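Local coordinates for protein AlyGC (Glaciecola chathamensis, PDB 5GKD) that breaks down alginate as a polysaccharide lyase of family 6, probably by beta-elimination with the help of a bound calcium ion, at residues Gly635-Met640 and Thr665-Met670; Asn646-Gly651 and Asn676-Ile681; Lys669-Glu674 and Trp693-Val698. One frame throughout, in Å; residues are numbered along the deposited sequence.

How the contacts relate
All three contacts lie between neighbouring coils of the C-terminal half of the chain, which is built as a right-handed parallel beta-helix. Contacts 1 and 3 share Lys-669 and Met-670, with centres about 12 Å apart. They use the two edges of strand 667-676, toward strands 637-641 and 691-700 respectively. Contact 2 lies farther along the same coils, where strands 644-648 and 667-676 end. Its centre is about 20 Å from that of contact 1 and about 15 Å from that of contact 3. Contact 1 comes nearest the calcium-binding half: the Gln-666 side chain is about 12 Å from the calcium ion bound at Asn-180, Glu-183, Glu-212 and Glu-214.

Contact 1 of 3, residues Gly635-Met640 and Thr665-Met670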
ATOM      1  N   GLY A 635     -21.126   7.477   4.951  1.00 19.38           N
ATOM      2  CA  GLY A 635     -20.038   8.189   5.566  1.00 18.62           C
ATOM      3  C   GLY A 635     -19.078   8.746   4.548  1.00 19.09           C
ATOM      4  O   GLY A 635     -19.255   8.548   3.349  1.00 24.17           O
ATOM      5  N   PRO A 636     -18.055   9.465   5.007  1.00 16.96           N
ATOM      6  CA  PRO A 636     -17.739   9.833   6.388  1.00 17.58           C
ATOM      7  C   PRO A 636     -18.710  10.798   7.075  1.00 21.26           C
ATOM      8  O   PRO A 636     -19.343  11.620   6.436  1.00 20.38           O
ATOM      9  CB  PRO A 636     -16.369  10.498   6.262  1.00 17.07           C
ATOM     10  CG  PRO A 636     -15.792   9.944   5.014  1.00 18.47           C
ATOM     11  CD  PRO A 636     -16.960   9.818   4.087  1.00 17.27           C
ATOM     12  N   HIS A 637     -18.829  10.657   8.391  1.00 21.46           N
ATOM     13  CA  HIS A 637     -19.453  11.653   9.250  1.00 21.16           C
ATOM     14  C   HIS A 637     -18.330  12.327  10.025  1.00 20.60           C
ATOM     15  O   HIS A 637     -17.573  11.647  10.718  1.00 22.22           O
ATOM     16  CB  HIS A 637     -20.437  11.032  10.244  1.00 20.96           C
ATOM     17  CG  HIS A 637     -21.439  10.096   9.651  1.00 21.58           C
ATOM     18  ND1 HIS A 637     -21.104   8.851   9.165  1.00 20.07           N
ATOM     19  CD2 HIS A 637     -22.789  10.198   9.534  1.00 20.84           C
ATOM     20  CE1 HIS A 637     -22.200   8.241   8.742  1.00 21.31           C
ATOM     21  NE2 HIS A 637     -23.236   9.035   8.960  1.00 21.98           N
ATOM     22  N   VAL A 638     -18.214  13.641   9.903  1.00 22.81           N
ATOM     23  CA  VAL A 638     -17.172  14.408  10.580  1.00 23.33           C
ATOM     24  C   VAL A 638     -17.846  15.386  11.534  1.00 22.48           C
ATOM     25  O   VAL A 638     -18.575  16.284  11.100  1.00 25.97           O
ATOM     26  CB  VAL A 638     -16.269  15.143   9.580  1.00 24.01           C
ATOM     27  CG1 VAL A 638     -15.210  15.924  10.306  1.00 21.52           C
ATOM     28  CG2 VAL A 638     -15.636  14.145   8.643  1.00 21.39           C
ATOM     29  N   VAL A 639     -17.615  15.203  12.828  1.00 27.41           N
ATOM     30  CA  VAL A 639     -18.305  15.946  13.875  1.00 26.02           C
ATOM     31  C   VAL A 639     -17.244  16.522  14.795  1.00 25.20           C
ATOM     32  O   VAL A 639     -16.488  15.767  15.411  1.00 25.68           O
ATOM     33  CB  VAL A 639     -19.277  15.057  14.668  1.00 26.05           C
ATOM     34  CG1 VAL A 639     -19.814  15.810  15.879  1.00 26.38           C
ATOM     35  CG2 VAL A 639     -20.405  14.573  13.789  1.00 21.36           C
ATOM     36  N   MET A 640     -17.173  17.852  14.880  1.00 25.60           N
ATOM     37  CA  MET A 640     -16.170  18.511  15.711  1.00 26.40           C
ATOM     38  C   MET A 640     -16.806  19.647  16.498  1.00 27.99           C
ATOM     39  O   MET A 640     -17.254  20.634  15.911  1.00 26.45           O
ATOM     40  CB  MET A 640     -15.009  19.020  14.869  1.00 26.64           C
ATOM     41  CG  MET A 640     -14.277  17.919  14.163  1.00 26.87           C
ATOM     42  SD  MET A 640     -12.664  18.398  13.568  1.00 30.64           S
ATOM     43  CE  MET A 640     -12.156  16.848  12.778  1.00 25.67           C
ATOM     44  N   THR A 665     -17.331  14.102   2.282  1.00 17.25           N
ATOM     45  CA  THR A 665     -17.954  13.729   3.544  1.00 18.81           C
ATOM     46  C   THR A 665     -19.439  14.076   3.525  1.00 21.95           C
ATOM     47  O   THR A 665     -19.839  15.153   3.081  1.00 20.62           O
ATOM     48  CB  THR A 665     -17.274  14.421   4.714  1.00 21.94           C
ATOM     49  OG1 THR A 665     -17.284  15.832   4.500  1.00 25.84           O
ATOM     50  CG2 THR A 665     -15.848  13.959   4.809  1.00 20.09           C
ATOM     51  N   GLN A 666     -20.247  13.150   4.013  1.00 21.03           N
ATOM     52  CA  GLN A 666     -21.692  13.179   3.841  1.00 19.56           C
ATOM     53  C   GLN A 666     -22.417  13.861   4.992  1.00 21.83           C
ATOM     54  O   GLN A 666     -23.518  14.382   4.796  1.00 23.36           O
ATOM     55  CB  GLN A 666     -22.199  11.750   3.673  1.00 19.39           C
ATOM     56  CG  GLN A 666     -21.397  10.985   2.602  1.00 19.32           C
ATOM     57  CD  GLN A 666     -22.210   9.918   1.918  1.00 21.82           C
ATOM     58  OE1 GLN A 666     -23.350  10.156   1.511  1.00 22.04           O
ATOM     59  NE2 GLN A 666     -21.638   8.726   1.796  1.00 20.83           N
ATOM     60  N   VAL A 667     -21.831  13.871   6.184  1.00 24.32           N
ATOM     61  CA  VAL A 667     -22.385  14.575   7.331  1.00 23.14           C
ATOM     62  C   VAL A 667     -21.258  15.370   7.982  1.00 24.85           C
ATOM     63  O   VAL A 667     -20.259  14.790   8.429  1.00 24.97           O
ATOM     64  CB  VAL A 667     -23.026  13.615   8.343  1.00 26.64           C
ATOM     65  CG1 VAL A 667     -23.426  14.380   9.604  1.00 22.37           C
ATOM     66  CG2 VAL A 667     -24.236  12.904   7.721  1.00 23.99           C
ATOM     67  N   ASN A 668     -21.421  16.688   8.047  1.00 26.30           N
ATOM     68  CA  ASN A 668     -20.403  17.570   8.603  1.00 25.76           C
ATOM     69  C   ASN A 668     -21.044  18.474   9.640  1.00 26.60           C
ATOM     70  O   ASN A 668     -22.002  19.188   9.329  1.00 29.26           O
ATOM     71  CB  ASN A 668     -19.748  18.408   7.511  1.00 25.96           C
ATOM     72  CG  ASN A 668     -19.196  17.567   6.390  1.00 25.03           C
ATOM     73  OD1 ASN A 668     -18.170  16.928   6.549  1.00 28.39           O
ATOM     74  ND2 ASN A 668     -19.867  17.572   5.248  1.00 23.32           N
ATOM     75  N   LYS A 669     -20.517  18.452  10.862  1.00 28.52           N
ATOM     76  CA  LYS A 669     -21.040  19.271  11.954  1.00 28.92           C
ATOM     77  C   LYS A 669     -19.869  19.878  12.719  1.00 27.27           C
ATOM     78  O   LYS A 669     -19.143  19.160  13.412  1.00 26.04           O
ATOM     79  CB  LYS A 669     -21.933  18.438  12.875  1.00 28.67           C
ATOM     80  CG  LYS A 669     -22.468  19.179  14.104  1.00 38.70           C
ATOM     81  CD  LYS A 669     -23.463  18.305  14.896  1.00 39.94           C
ATOM     82  CE  LYS A 669     -23.569  18.745  16.361  1.00 44.73           C
ATOM     83  NZ  LYS A 669     -23.639  17.570  17.312  1.00 41.73           N
ATOM     84  N   MET A 670     -19.682  21.192  12.598  1.00 25.88           N
ATOM     85  CA  MET A 670     -18.649  21.916  13.339  1.00 28.16           C
ATOM     86  C   MET A 670     -19.307  23.001  14.179  1.00 31.76           C
ATOM     87  O   MET A 670     -19.875  23.952  13.635  1.00 32.35           O
ATOM     88  CB  MET A 670     -17.610  22.533  12.402  1.00 30.85           C
ATOM     89  CG  MET A 670     -16.402  21.651  12.060  1.00 32.16           C
ATOM     90  SD  MET A 670     -16.786  20.262  10.987  1.00 43.54           S
ATOM     91  CE  MET A 670     -17.789  21.045   9.789  1.00 27.46           C
TER
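His-637 and Val-667 meet on one face of a parallel strand pair, with Val-639 and Lys-669 farther along. CD2 of His-637 lies 3.6 Å from CG2 of Val-667, and the ring meets the valine obliquely. The imidazole stacks on Tyr-606. Its ND1 is hydrogen-bonded to the Glu-605 carbonyl and its NE2 to His-259 of the N-terminal half. These two bonds and the stack fix the ring rotation.

The other face carries Val-638, Met-640, Asn-668 and Met-670. CG2 of Thr-665 touches CG2 of Val-638 and CB of Pro-636, each at 3.8 Å. With OG1 between the backbone N and the carbonyl carbon (chi1 55°), this methyl is turned anti to the carbonyl carbon, toward both partners. Met-640 CB touches Met-670 CG at 4.1 Å. From there Met-640 runs on extended, while Met-670 bends back. ND2 of buried Asn-668 is hydrogen-bonded to the Thr-665 O, from above the carbonyl plane, and to Thr-692 OG1. Leu-660 and Leu-662 cover this face.

Ahead of the strands, Pro-636 follows a cis peptide bond. Gln-666 stretches out so that its NE2 reaches the Gly-635 O at 2.8 Å. The acceptor lies in the amide plane, but the donor is tilted 33° from the carbonyl plane. Backbone bonds then join the strands, as from Val-638 N to Val-667 O (2.8 Å).

Straight register, nearly parallel axes and a mainly apolar inner face with one buried asparagine are the marks of adjacent coils in a parallel beta-helix, right-handed as in the pectate lyase-like family.

Contact 2 of 3, residues Asn646-Gly651 and Asn676-Ile681; sequences NEVGKG and NNSAPI
Ser-678 and Val-648 form the tight part of this contact. OG of Ser-678 accepts the Val-648 N-H at 3.0 Å and donates to the Asn-676 O at 2.8 Å. The hydroxyl stands beside its own backbone N (chi1 -61°), and from there it links the two chains. The Asn-676 O also takes the Glu-647 N-H, nearly along the C=O axis, while the serine comes from above the carbonyl plane. Next along, Ala-679 N binds the Val-648 O at 2.8 Å. Ala-679 CB lies 3.5 Å from the Gly-649 O. Gly-649 has a positive phi, and the alanine methyl occupies the place where a side chain would point.

Asn-646 and Asn-676 lie side by side and point the same way. ND2 of Asn-676 donates to OD1 of Asn-646 at 3.1 Å. The N-H is nearly straight (168°), and OD1 lies in the Asn-676 amide plane. The planes are turned 37° apart, and the donor is tilted from the Asn-646 carbonyl plane.

The solvent side is charged. The Glu-647 and Asn-677 side chains touch loosely there, with OE2 3.8 Å from Asn-677 CB. Lys-650 supplies the firm bonds. Its NZ meets the Asn-677 O at 2.8 Å from above the carbonyl plane, and it forms a salt bridge with OE1 of Glu-647 at 2.6 Å.

The chemistry implies a division of labour: backbone groups at the turn are satisfied inside by the serine hydroxyl and short backbone bonds, while one lysine ties both coils together at the surface.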
ATOM      1  N   ASN A 646      -5.331  26.317  17.916  1.00 31.60           N
ATOM      2  CA  ASN A 646      -4.420  27.458  17.817  1.00 31.25           C
ATOM      3  C   ASN A 646      -3.280  27.167  16.854  1.00 29.09           C
ATOM      4  O   ASN A 646      -2.635  26.119  16.950  1.00 34.89           O
ATOM      5  CB  ASN A 646      -3.807  27.846  19.174  1.00 36.74           C
ATOM      6  CG  ASN A 646      -4.842  28.047  20.262  1.00 38.88           C
ATOM      7  OD1 ASN A 646      -5.516  29.080  20.313  1.00 45.11           O
ATOM      8  ND2 ASN A 646      -4.937  27.079  21.174  1.00 42.33           N
ATOM      9  N   GLU A 647      -3.007  28.116  15.961  1.00 29.36           N
ATOM     10  CA  GLU A 647      -1.872  28.044  15.036  1.00 31.58           C
ATOM     11  C   GLU A 647      -1.837  26.694  14.311  1.00 31.07           C
ATOM     12  O   GLU A 647      -0.889  25.918  14.421  1.00 30.99           O
ATOM     13  CB  GLU A 647      -0.558  28.304  15.777  1.00 30.66           C
ATOM     14  CG  GLU A 647      -0.476  29.633  16.517  1.00 30.98           C
ATOM     15  CD  GLU A 647      -0.100  30.802  15.614  1.00 40.00           C
ATOM     16  OE1 GLU A 647       0.189  30.586  14.412  1.00 35.28           O
ATOM     17  OE2 GLU A 647      -0.071  31.947  16.119  1.00 44.03           O
ATOM     18  N   VAL A 648      -2.899  26.422  13.558  1.00 30.99           N
ATOM     19  CA  VAL A 648      -3.112  25.118  12.937  1.00 26.14           C
ATOM     20  C   VAL A 648      -3.155  25.275  11.422  1.00 29.85           C
ATOM     21  O   VAL A 648      -3.805  26.188  10.903  1.00 28.44           O
ATOM     22  CB  VAL A 648      -4.405  24.460  13.454  1.00 25.45           C
ATOM     23  CG1 VAL A 648      -4.724  23.219  12.648  1.00 28.96           C
ATOM     24  CG2 VAL A 648      -4.277  24.127  14.922  1.00 23.90           C
ATOM     25  N   GLY A 649      -2.452  24.390  10.717  1.00 28.08           N
ATOM     26  CA  GLY A 649      -2.630  24.230   9.289  1.00 25.34           C
ATOM     27  C   GLY A 649      -1.770  25.085   8.386  1.00 27.28           C
ATOM     28  O   GLY A 649      -1.917  24.995   7.165  1.00 24.62           O
ATOM     29  N   LYS A 650      -0.865  25.895   8.928  1.00 28.58           N
ATOM     30  CA  LYS A 650      -0.158  26.873   8.113  1.00 28.48           C
ATOM     31  C   LYS A 650       1.224  26.421   7.672  1.00 28.30           C
ATOM     32  O   LYS A 650       1.934  27.194   7.034  1.00 32.10           O
ATOM     33  CB  LYS A 650      -0.054  28.204   8.872  1.00 35.47           C
ATOM     34  CG  LYS A 650      -1.331  29.033   8.804  1.00 31.06           C
ATOM     35  CD  LYS A 650      -1.679  29.660  10.135  1.00 34.56           C
ATOM     36  CE  LYS A 650      -0.604  30.625  10.609  1.00 36.42           C
ATOM     37  NZ  LYS A 650      -0.825  31.034  12.024  1.00 37.48           N
ATOM     38  N   GLY A 651       1.626  25.195   7.985  1.00 30.94           N
ATOM     39  CA  GLY A 651       2.940  24.740   7.570  1.00 27.07           C
ATOM     40  C   GLY A 651       3.092  24.744   6.061  1.00 27.77           C
ATOM     41  O   GLY A 651       2.148  24.496   5.314  1.00 26.82           O
ATOM     42  N   ASN A 676      -8.162  29.835  15.976  1.00 28.99           N
ATOM     43  CA  ASN A 676      -7.341  31.009  16.238  1.00 30.33           C
ATOM     44  C   ASN A 676      -6.070  30.958  15.404  1.00 32.32           C
ATOM     45  O   ASN A 676      -5.283  30.015  15.523  1.00 33.02           O
ATOM     46  CB  ASN A 676      -7.009  31.109  17.726  1.00 30.13           C
ATOM     47  CG  ASN A 676      -8.259  31.111  18.596  1.00 32.23           C
ATOM     48  OD1 ASN A 676      -9.300  31.616  18.189  1.00 36.47           O
ATOM     49  ND2 ASN A 676      -8.163  30.539  19.785  1.00 33.16           N
ATOM     50  N   ASN A 677      -5.877  31.974  14.567  1.00 32.34           N
ATOM     51  CA  ASN A 677      -4.659  32.153  13.788  1.00 29.53           C
ATOM     52  C   ASN A 677      -4.300  30.882  13.027  1.00 32.57           C
ATOM     53  O   ASN A 677      -3.219  30.312  13.190  1.00 33.79           O
ATOM     54  CB  ASN A 677      -3.516  32.591  14.701  1.00 32.47           C
ATOM     55  CG  ASN A 677      -3.883  33.809  15.536  1.00 38.11           C
ATOM     56  OD1 ASN A 677      -4.330  34.829  14.998  1.00 30.96           O
ATOM     57  ND2 ASN A 677      -3.725  33.700  16.851  1.00 35.43           N
ATOM     58  N   SER A 678      -5.236  30.436  12.194  1.00 28.58           N
ATOM     59  CA  SER A 678      -5.125  29.122  11.573  1.00 29.33           C
ATOM     60  C   SER A 678      -5.554  29.181  10.111  1.00 29.83           C
ATOM     61  O   SER A 678      -6.098  30.175   9.627  1.00 30.39           O
ATOM     62  CB  SER A 678      -5.957  28.083  12.326  1.00 29.54           C
ATOM     63  OG  SER A 678      -5.526  27.945  13.675  1.00 29.08           O
ATOM     64  N   ALA A 679      -5.275  28.097   9.406  1.00 29.39           N
ATOM     65  CA  ALA A 679      -5.740  27.943   8.049  1.00 28.86           C
ATOM     66  C   ALA A 679      -7.240  27.645   8.059  1.00 22.45           C
ATOM     67  O   ALA A 679      -7.776  27.159   9.053  1.00 23.78           O
ATOM     68  CB  ALA A 679      -4.948  26.830   7.357  1.00 29.52           C
ATOM     69  N   PRO A 680      -7.936  27.941   6.968  1.00 25.94           N
ATOM     70  CA  PRO A 680      -9.402  27.817   6.964  1.00 25.00           C
ATOM     71  C   PRO A 680      -9.876  26.366   6.936  1.00 29.72           C
ATOM     72  O   PRO A 680      -9.119  25.421   6.700  1.00 31.00           O
ATOM     73  CB  PRO A 680      -9.792  28.541   5.679  1.00 28.10           C
ATOM     74  CG  PRO A 680      -8.611  28.351   4.788  1.00 29.42           C
ATOM     75  CD  PRO A 680      -7.432  28.483   5.693  1.00 28.06           C
ATOM     76  N   ILE A 681     -11.165  26.207   7.212  1.00 27.94           N
ATOM     77  CA  ILE A 681     -11.893  24.977   6.928  1.00 27.92           C
ATOM     78  C   ILE A 681     -12.251  24.963   5.447  1.00 28.33           C
ATOM     79  O   ILE A 681     -12.672  25.985   4.900  1.00 29.83           O
ATOM     80  CB  ILE A 681     -13.163  24.903   7.795  1.00 30.97           C
ATOM     81  CG1 ILE A 681     -12.813  24.842   9.275  1.00 30.03           C
ATOM     82  CG2 ILE A 681     -14.041  23.730   7.383  1.00 30.75           C
ATOM     83  CD1 ILE A 681     -14.033  25.073  10.155  1.00 29.39           C
TER

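Contact 3 of 3, residues Lys669-Glu674 and Trp693-Val698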
ATOM      1  N   LYS A 669     -20.517  18.452  10.862  1.00 28.52           N
ATOM      2  CA  LYS A 669     -21.040  19.271  11.954  1.00 28.92           C
ATOM      3  C   LYS A 669     -19.869  19.878  12.719  1.00 27.27           C
ATOM      4  O   LYS A 669     -19.143  19.160  13.412  1.00 26.04           O
ATOM      5  CB  LYS A 669     -21.933  18.438  12.875  1.00 28.67           C
ATOM      6  CG  LYS A 669     -22.468  19.179  14.104  1.00 38.70           C
ATOM      7  CD  LYS A 669     -23.463  18.305  14.896  1.00 39.94           C
ATOM      8  CE  LYS A 669     -23.569  18.745  16.361  1.00 44.73           C
ATOM      9  NZ  LYS A 669     -23.639  17.570  17.312  1.00 41.73           N
ATOM     10  N   MET A 670     -19.682  21.192  12.598  1.00 25.88           N
ATOM     11  CA  MET A 670     -18.649  21.916  13.339  1.00 28.16           C
ATOM     12  C   MET A 670     -19.307  23.001  14.179  1.00 31.76           C
ATOM     13  O   MET A 670     -19.875  23.952  13.635  1.00 32.35           O
ATOM     14  CB  MET A 670     -17.610  22.533  12.402  1.00 30.85           C
ATOM     15  CG  MET A 670     -16.402  21.651  12.060  1.00 32.16           C
ATOM     16  SD  MET A 670     -16.786  20.262  10.987  1.00 43.54           S
ATOM     17  CE  MET A 670     -17.789  21.045   9.789  1.00 27.46           C
ATOM     18  N   THR A 671     -19.177  22.889  15.498  1.00 30.65           N
ATOM     19  CA  THR A 671     -20.013  23.622  16.440  1.00 30.64           C
ATOM     20  C   THR A 671     -19.175  24.103  17.616  1.00 27.61           C
ATOM     21  O   THR A 671     -18.433  23.319  18.206  1.00 30.25           O
ATOM     22  CB  THR A 671     -21.162  22.708  16.909  1.00 33.61           C
ATOM     23  OG1 THR A 671     -22.335  22.966  16.132  1.00 39.13           O
ATOM     24  CG2 THR A 671     -21.460  22.839  18.380  1.00 37.56           C
ATOM     25  N   THR A 672     -19.258  25.396  17.927  1.00 29.78           N
ATOM     26  CA  THR A 672     -18.734  25.933  19.181  1.00 30.19           C
ATOM     27  C   THR A 672     -17.221  25.732  19.297  1.00 29.22           C
ATOM     28  O   THR A 672     -16.689  25.470  20.378  1.00 27.80           O
ATOM     29  CB  THR A 672     -19.460  25.311  20.384  1.00 33.26           C
ATOM     30  OG1 THR A 672     -20.857  25.241  20.101  1.00 36.75           O
ATOM     31  CG2 THR A 672     -19.286  26.152  21.633  1.00 33.05           C
ATOM     32  N   ASN A 673     -16.515  25.850  18.184  1.00 25.93           N
ATOM     33  CA  ASN A 673     -15.065  25.753  18.195  1.00 29.54           C
ATOM     34  C   ASN A 673     -14.455  27.149  18.142  1.00 30.07           C
ATOM     35  O   ASN A 673     -15.113  28.120  17.786  1.00 32.20           O
ATOM     36  CB  ASN A 673     -14.540  24.934  17.008  1.00 26.74           C
ATOM     37  CG  ASN A 673     -15.182  23.557  16.896  1.00 27.87           C
ATOM     38  OD1 ASN A 673     -14.850  22.646  17.643  1.00 27.38           O
ATOM     39  ND2 ASN A 673     -16.089  23.401  15.933  1.00 26.70           N
ATOM     40  N   GLU A 674     -13.174  27.228  18.484  1.00 30.51           N
ATOM     41  CA  GLU A 674     -12.344  28.395  18.206  1.00 31.72           C
ATOM     42  C   GLU A 674     -11.242  28.005  17.227  1.00 28.41           C
ATOM     43  O   GLU A 674     -10.487  27.059  17.478  1.00 27.81           O
ATOM     44  CB  GLU A 674     -11.718  28.956  19.486  1.00 33.32           C
ATOM     45  CG  GLU A 674     -12.690  29.282  20.607  1.00 34.31           C
ATOM     46  CD  GLU A 674     -11.971  29.772  21.868  1.00 42.42           C
ATOM     47  OE1 GLU A 674     -10.780  30.159  21.770  1.00 35.73           O
ATOM     48  OE2 GLU A 674     -12.594  29.756  22.955  1.00 43.61           O
ATOM     49  N   TRP A 693     -23.268  21.622   8.662  1.00 36.39           N
ATOM     50  CA  TRP A 693     -23.670  22.641   9.636  1.00 32.61           C
ATOM     51  C   TRP A 693     -22.426  23.170  10.339  1.00 31.99           C
ATOM     52  O   TRP A 693     -21.770  22.431  11.072  1.00 31.43           O
ATOM     53  CB  TRP A 693     -24.643  22.094  10.677  1.00 38.02           C
ATOM     54  CG  TRP A 693     -25.991  21.933  10.161  1.00 45.15           C
ATOM     55  CD1 TRP A 693     -26.918  22.917   9.946  1.00 50.09           C
ATOM     56  CD2 TRP A 693     -26.603  20.706   9.771  1.00 53.82           C
ATOM     57  NE1 TRP A 693     -28.071  22.371   9.438  1.00 54.36           N
ATOM     58  CE2 TRP A 693     -27.905  21.014   9.323  1.00 57.14           C
ATOM     59  CE3 TRP A 693     -26.179  19.372   9.759  1.00 47.88           C
ATOM     60  CZ2 TRP A 693     -28.785  20.035   8.867  1.00 55.59           C
ATOM     61  CZ3 TRP A 693     -27.055  18.403   9.311  1.00 46.71           C
ATOM     62  CH2 TRP A 693     -28.339  18.739   8.869  1.00 54.88           C
ATOM     63  N   VAL A 694     -22.122  24.447  10.131  1.00 31.37           N
ATOM     64  CA  VAL A 694     -20.970  25.098  10.749  1.00 30.52           C
ATOM     65  C   VAL A 694     -21.509  26.332  11.457  1.00 31.07           C
ATOM     66  O   VAL A 694     -21.680  27.385  10.836  1.00 30.74           O
ATOM     67  CB  VAL A 694     -19.892  25.475   9.728  1.00 29.06           C
ATOM     68  CG1 VAL A 694     -18.738  26.172  10.425  1.00 27.51           C
ATOM     69  CG2 VAL A 694     -19.416  24.236   8.987  1.00 28.15           C
ATOM     70  N   THR A 695     -21.783  26.207  12.754  1.00 30.45           N
ATOM     71  CA  THR A 695     -22.442  27.259  13.511  1.00 32.65           C
ATOM     72  C   THR A 695     -21.776  27.430  14.865  1.00 31.22           C
ATOM     73  O   THR A 695     -21.225  26.484  15.430  1.00 31.96           O
ATOM     74  CB  THR A 695     -23.941  26.963  13.719  1.00 31.60           C
ATOM     75  OG1 THR A 695     -24.089  25.781  14.510  1.00 31.16           O
ATOM     76  CG2 THR A 695     -24.647  26.773  12.375  1.00 28.21           C
ATOM     77  N   GLY A 696     -21.843  28.655  15.383  1.00 31.95           N
ATOM     78  CA  GLY A 696     -21.374  28.924  16.728  1.00 28.88           C
ATOM     79  C   GLY A 696     -19.874  28.961  16.899  1.00 30.57           C
ATOM     80  O   GLY A 696     -19.395  28.929  18.036  1.00 31.92           O
ATOM     81  N   ASN A 697     -19.112  29.056  15.815  1.00 26.29           N
ATOM     82  CA  ASN A 697     -17.660  29.030  15.921  1.00 30.56           C
ATOM     83  C   ASN A 697     -17.083  30.445  15.957  1.00 31.16           C
ATOM     84  O   ASN A 697     -17.711  31.414  15.528  1.00 32.95           O
ATOM     85  CB  ASN A 697     -17.041  28.244  14.757  1.00 29.71           C
ATOM     86  CG  ASN A 697     -17.622  26.833  14.623  1.00 32.82           C
ATOM     87  OD1 ASN A 697     -17.155  25.899  15.279  1.00 32.36           O
ATOM     88  ND2 ASN A 697     -18.663  26.681  13.783  1.00 27.79           N
ATOM     89  N   VAL A 698     -15.864  30.554  16.474  1.00 28.34           N
ATOM     90  CA  VAL A 698     -15.085  31.782  16.399  1.00 29.79           C
ATOM     91  C   VAL A 698     -13.931  31.558  15.434  1.00 30.38           C
ATOM     92  O   VAL A 698     -13.114  30.649  15.633  1.00 32.61           O
ATOM     93  CB  VAL A 698     -14.564  32.216  17.778  1.00 30.29           C
ATOM     94  CG1 VAL A 698     -13.653  33.404  17.628  1.00 30.04           C
ATOM     95  CG2 VAL A 698     -15.722  32.523  18.717  1.00 30.66           C
TER
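Asn-673 and Asn-697 lie side by side, their amides nearly parallel and linked by a hydrogen bond. They sit at the turn after strand residues 669-671 and 693-695, where Thr-672 and Gly-696 have positive phi. In both asparagines CG stands beside the backbone N (chi1 -54°), which turns the amides the same way, with planes 9° apart. OD1 of Asn-697 takes two bonds from the coil before: one from Asn-673 ND2 at 2.8 Å, the other from Asn-673 N at 3.0 Å. ND2 of Asn-697 donates to the Met-670 O at 3.0 Å. That bond is almost straight, at 174°, but comes from above the carbonyl plane. Thr-695 N binds the same oxygen at 3.1 Å, so it has two donors.

Around this pair the backbones stay joined. Met-670 N binds the Trp-693 O before the turn, and Val-698 N binds the Asn-673 O after it. Inside the coils, CE of the bent Met-670 touches CG2 of Val-694 at 3.7 Å, and both side chains rest on Phe-683.

The next shell repeats the scheme. Asn-643 ND2 donates to OD1 of Asn-673, whose ND2 in turn reaches the Met-640 O. On the far side, OD1 of Asn-723 accepts from Asn-697 N.

Asparagines thus recur at one turn of successive coils, as in the asparagine stacks of pectate lyase-like beta-helices. Each amide satisfies turn backbone groups of the coil before.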